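Local coordinates for synergistic-type venom protein S2C4 (PDB 7C28), which probably enhances the toxicity of other venom toxins, as a homodimeric synergistic member of the three-finger toxin family, at residues A19-C24 / R40-T45. Sequence-based numbering, arbitrary orientation.
Sequences AGQKIC and RGCTAT. With SO4 (sulfate ion), chain D.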
ATOM      1  N   ALA A  19      15.255  13.899  15.108  1.00 44.63           N
ATOM      2  CA  ALA A  19      15.517  15.076  14.281  1.00 44.10           C
ATOM      3  C   ALA A  19      15.559  14.723  12.798  1.00 44.16           C
ATOM      4  O   ALA A  19      14.970  15.420  11.964  1.00 49.93           O
ATOM      5  CB  ALA A  19      16.824  15.742  14.709  1.00 44.04           C
ATOM      6  N   GLY A  20      16.262  13.647  12.451  1.00 39.91           N
ATOM      7  CA  GLY A  20      16.451  13.269  11.068  1.00 36.77           C
ATOM      8  C   GLY A  20      15.399  12.357  10.473  1.00 33.44           C
ATOM      9  O   GLY A  20      15.587  11.879   9.350  1.00 32.55           O
ATOM     10  N   GLN A  21      14.305  12.088  11.186  1.00 32.54           N
ATOM     11  CA  GLN A  21      13.211  11.257  10.679  1.00 32.01           C
ATOM     12  C   GLN A  21      12.102  12.215  10.250  1.00 28.30           C
ATOM     13  O   GLN A  21      11.386  12.763  11.090  1.00 26.88           O
ATOM     14  CB  GLN A  21      12.732  10.268  11.739  1.00 32.64           C
ATOM     15  CG  GLN A  21      13.766   9.232  12.156  1.00 35.63           C
ATOM     16  CD  GLN A  21      13.237   8.259  13.203  1.00 37.52           C
ATOM     17  OE1 GLN A  21      12.566   8.658  14.160  1.00 38.17           O
ATOM     18  NE2 GLN A  21      13.536   6.978  13.023  1.00 37.40           N
ATOM     19  N   LYS A  22      11.951  12.417   8.939  1.00 29.57           N
ATOM     20  CA  LYS A  22      11.021  13.425   8.434  1.00 29.15           C
ATOM     21  C   LYS A  22       9.885  12.831   7.605  1.00 28.58           C
ATOM     22  O   LYS A  22       9.243  13.556   6.841  1.00 29.75           O
ATOM     23  CB  LYS A  22      11.779  14.473   7.616  1.00 29.14           C
ATOM     24  CG  LYS A  22      13.103  14.906   8.240  1.00 31.23           C
ATOM     25  CD  LYS A  22      13.872  15.865   7.335  1.00 32.43           C
ATOM     26  CE  LYS A  22      14.911  16.654   8.127  1.00 34.51           C
ATOM     27  NZ  LYS A  22      16.042  17.135   7.286  1.00 36.27           N
ATOM     28  N   ILE A  23       9.607  11.537   7.753  1.00 28.08           N
ATOM     29  CA  ILE A  23       8.561  10.858   6.996  1.00 26.73           C
ATOM     30  C   ILE A  23       7.813   9.910   7.932  1.00 24.23           C
ATOM     31  O   ILE A  23       8.423   9.268   8.793  1.00 23.81           O
ATOM     32  CB  ILE A  23       9.161  10.080   5.798  1.00 31.14           C
ATOM     33  CG1 ILE A  23      10.022  10.986   4.911  1.00 35.17           C
ATOM     34  CG2 ILE A  23       8.081   9.397   4.984  1.00 29.96           C
ATOM     35  CD1 ILE A  23       9.243  11.998   4.112  1.00 40.68           C
ATOM     36  N   CYS A  24       6.496   9.816   7.765  1.00 21.89           N
ATOM     37  CA  CYS A  24       5.712   8.734   8.349  1.00 23.44           C
ATOM     38  C   CYS A  24       5.467   7.676   7.280  1.00 23.82           C
ATOM     39  O   CYS A  24       5.412   7.987   6.087  1.00 25.53           O
ATOM     40  CB  CYS A  24       4.368   9.209   8.904  1.00 24.58           C
ATOM     41  SG  CYS A  24       4.383  10.629  10.014  1.00 27.08           S
ATOM     42  N   ARG A  40       3.286   0.962  11.163  1.00 24.41           N
ATOM     43  CA  ARG A  40       3.292   2.416  11.106  1.00 26.16           C
ATOM     44  C   ARG A  40       4.372   2.963  12.031  1.00 25.84           C
ATOM     45  O   ARG A  40       4.631   2.402  13.097  1.00 28.33           O
ATOM     46  CB  ARG A  40       1.920   2.990  11.497  1.00 24.35           C
ATOM     47  CG  ARG A  40       0.742   2.447  10.693  1.00 22.57           C
ATOM     48  CD  ARG A  40      -0.571   2.754  11.385  1.00 23.09           C
ATOM     49  NE  ARG A  40      -1.708   2.807  10.465  1.00 23.87           N
ATOM     50  CZ  ARG A  40      -2.598   1.827  10.316  1.00 23.16           C
ATOM     51  NH1 ARG A  40      -2.481   0.710  11.020  1.00 20.94           N
ATOM     52  NH2 ARG A  40      -3.608   1.959   9.462  1.00 21.92           N
ATOM     53  N   GLY A  41       5.011   4.053  11.613  1.00 23.16           N
ATOM     54  CA  GLY A  41       5.979   4.711  12.460  1.00 24.44           C
ATOM     55  C   GLY A  41       6.735   5.792  11.703  1.00 20.78           C
ATOM     56  O   GLY A  41       6.387   6.143  10.571  1.00 15.60           O
ATOM     57  N   CYS A  42       7.758   6.321  12.373  1.00 19.94           N
ATOM     58  CA  CYS A  42       8.683   7.293  11.805  1.00 22.19           C
ATOM     59  C   CYS A  42       9.763   6.604  10.972  1.00 20.71           C
ATOM     60  O   CYS A  42      10.091   5.430  11.172  1.00 19.09           O
ATOM     61  CB  CYS A  42       9.353   8.118  12.911  1.00 25.82           C
ATOM     62  SG  CYS A  42       8.225   9.019  13.991  1.00 30.84           S
ATOM     63  N   THR A  43      10.353   7.372  10.058  1.00 20.50           N
ATOM     64  CA  THR A  43      11.490   6.889   9.286  1.00 22.21           C
ATOM     65  C   THR A  43      12.164   8.071   8.605  1.00 23.99           C
ATOM     66  O   THR A  43      11.571   9.142   8.444  1.00 24.14           O
ATOM     67  CB  THR A  43      11.075   5.840   8.249  1.00 21.98           C
ATOM     68  OG1 THR A  43      12.246   5.304   7.620  1.00 22.54           O
ATOM     69  CG2 THR A  43      10.158   6.448   7.197  1.00 21.63           C
ATOM     70  N   ALA A  44      13.413   7.853   8.200  1.00 24.54           N
ATOM     71  CA  ALA A  44      14.182   8.852   7.470  1.00 25.36           C
ATOM     72  C   ALA A  44      14.170   8.630   5.969  1.00 25.03           C
ATOM     73  O   ALA A  44      14.223   9.601   5.210  1.00 24.59           O
ATOM     74  CB  ALA A  44      15.635   8.867   7.956  1.00 24.77           C
ATOM     75  N   THR A  45      14.090   7.377   5.534  1.00 27.66           N
ATOM     76  CA  THR A  45      13.976   7.012   4.130  1.00 26.86           C
ATOM     77  C   THR A  45      12.772   6.101   3.972  1.00 27.41           C
ATOM     78  O   THR A  45      12.567   5.191   4.780  1.00 26.38           O
ATOM     79  CB  THR A  45      15.241   6.309   3.626  1.00 26.72           C
ATOM     80  OG1 THR A  45      16.344   7.222   3.673  1.00 27.74           O
ATOM     81  CG2 THR A  45      15.060   5.815   2.200  1.00 26.07           C
TER
HETATM   82  S   SO4 D 101      -5.675  -1.144  10.022  1.00 28.58           S
HETATM   83  O1  SO4 D 101      -4.374  -1.397  10.639  1.00 30.29           O
HETATM   84  O2  SO4 D 101      -5.955  -2.168   9.018  1.00 29.23           O
HETATM   85  O3  SO4 D 101      -5.637   0.169   9.389  1.00 28.55           O
HETATM   86  O4  SO4 D 101      -6.716  -1.183  11.043  1.00 27.56           O
HETATM   87  O   HOH W   1      14.241  12.198   6.766  1.00 38.68           O
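Ile23 and Thr43 form an antiparallel hydrogen-bonded pair: Ile23 N donates to Thr43 O (3.2 Å) and Thr43 N to Ile23 O (3.0 Å). C=O...donor angles of 169° and 161° put both donors nearly in line with the carbonyls, though both bonds bend at the hydrogen. Lys22 and Ile23 both face Thr43, a classic beta bulge where paired strands give way to loop. On this paired side Thr43 CG2 meets Ile23 CB at 4.0 Å; a chi1 of -174° swings OG1 opposite the backbone N, and it donates to Thr45 O from above the carbonyl plane. Gln21, in the loop, brings OE1 to 3.5 Å from Cys42 CB, on the face carrying Cys24 and Cys42; OE1 also accepts from Ala18 N. In the non-hydrogen-bonded pair Cys24-Cys42, Cys24 CA makes a CA-H...O contact with Gly41 O. Beyond the bulge direct backbone pairing ends: Ala44 CB touches Gly20 O at 3.3 Å, and a water donates to Gly20 O and Ala44 O and accepts from Lys22 N. The extended Arg40 chain ends at a sulfate, probably from crystallisation liquor, also hydrogen-bonded by Tyr36 OH of the second subunit. The contact closes the base of the central finger, hairpin 23-32/35-43; disulfides Cys24-Cys3 and Cys42-Cys17 tie it to the first finger, and strand 54-58 flanks strand 23-32.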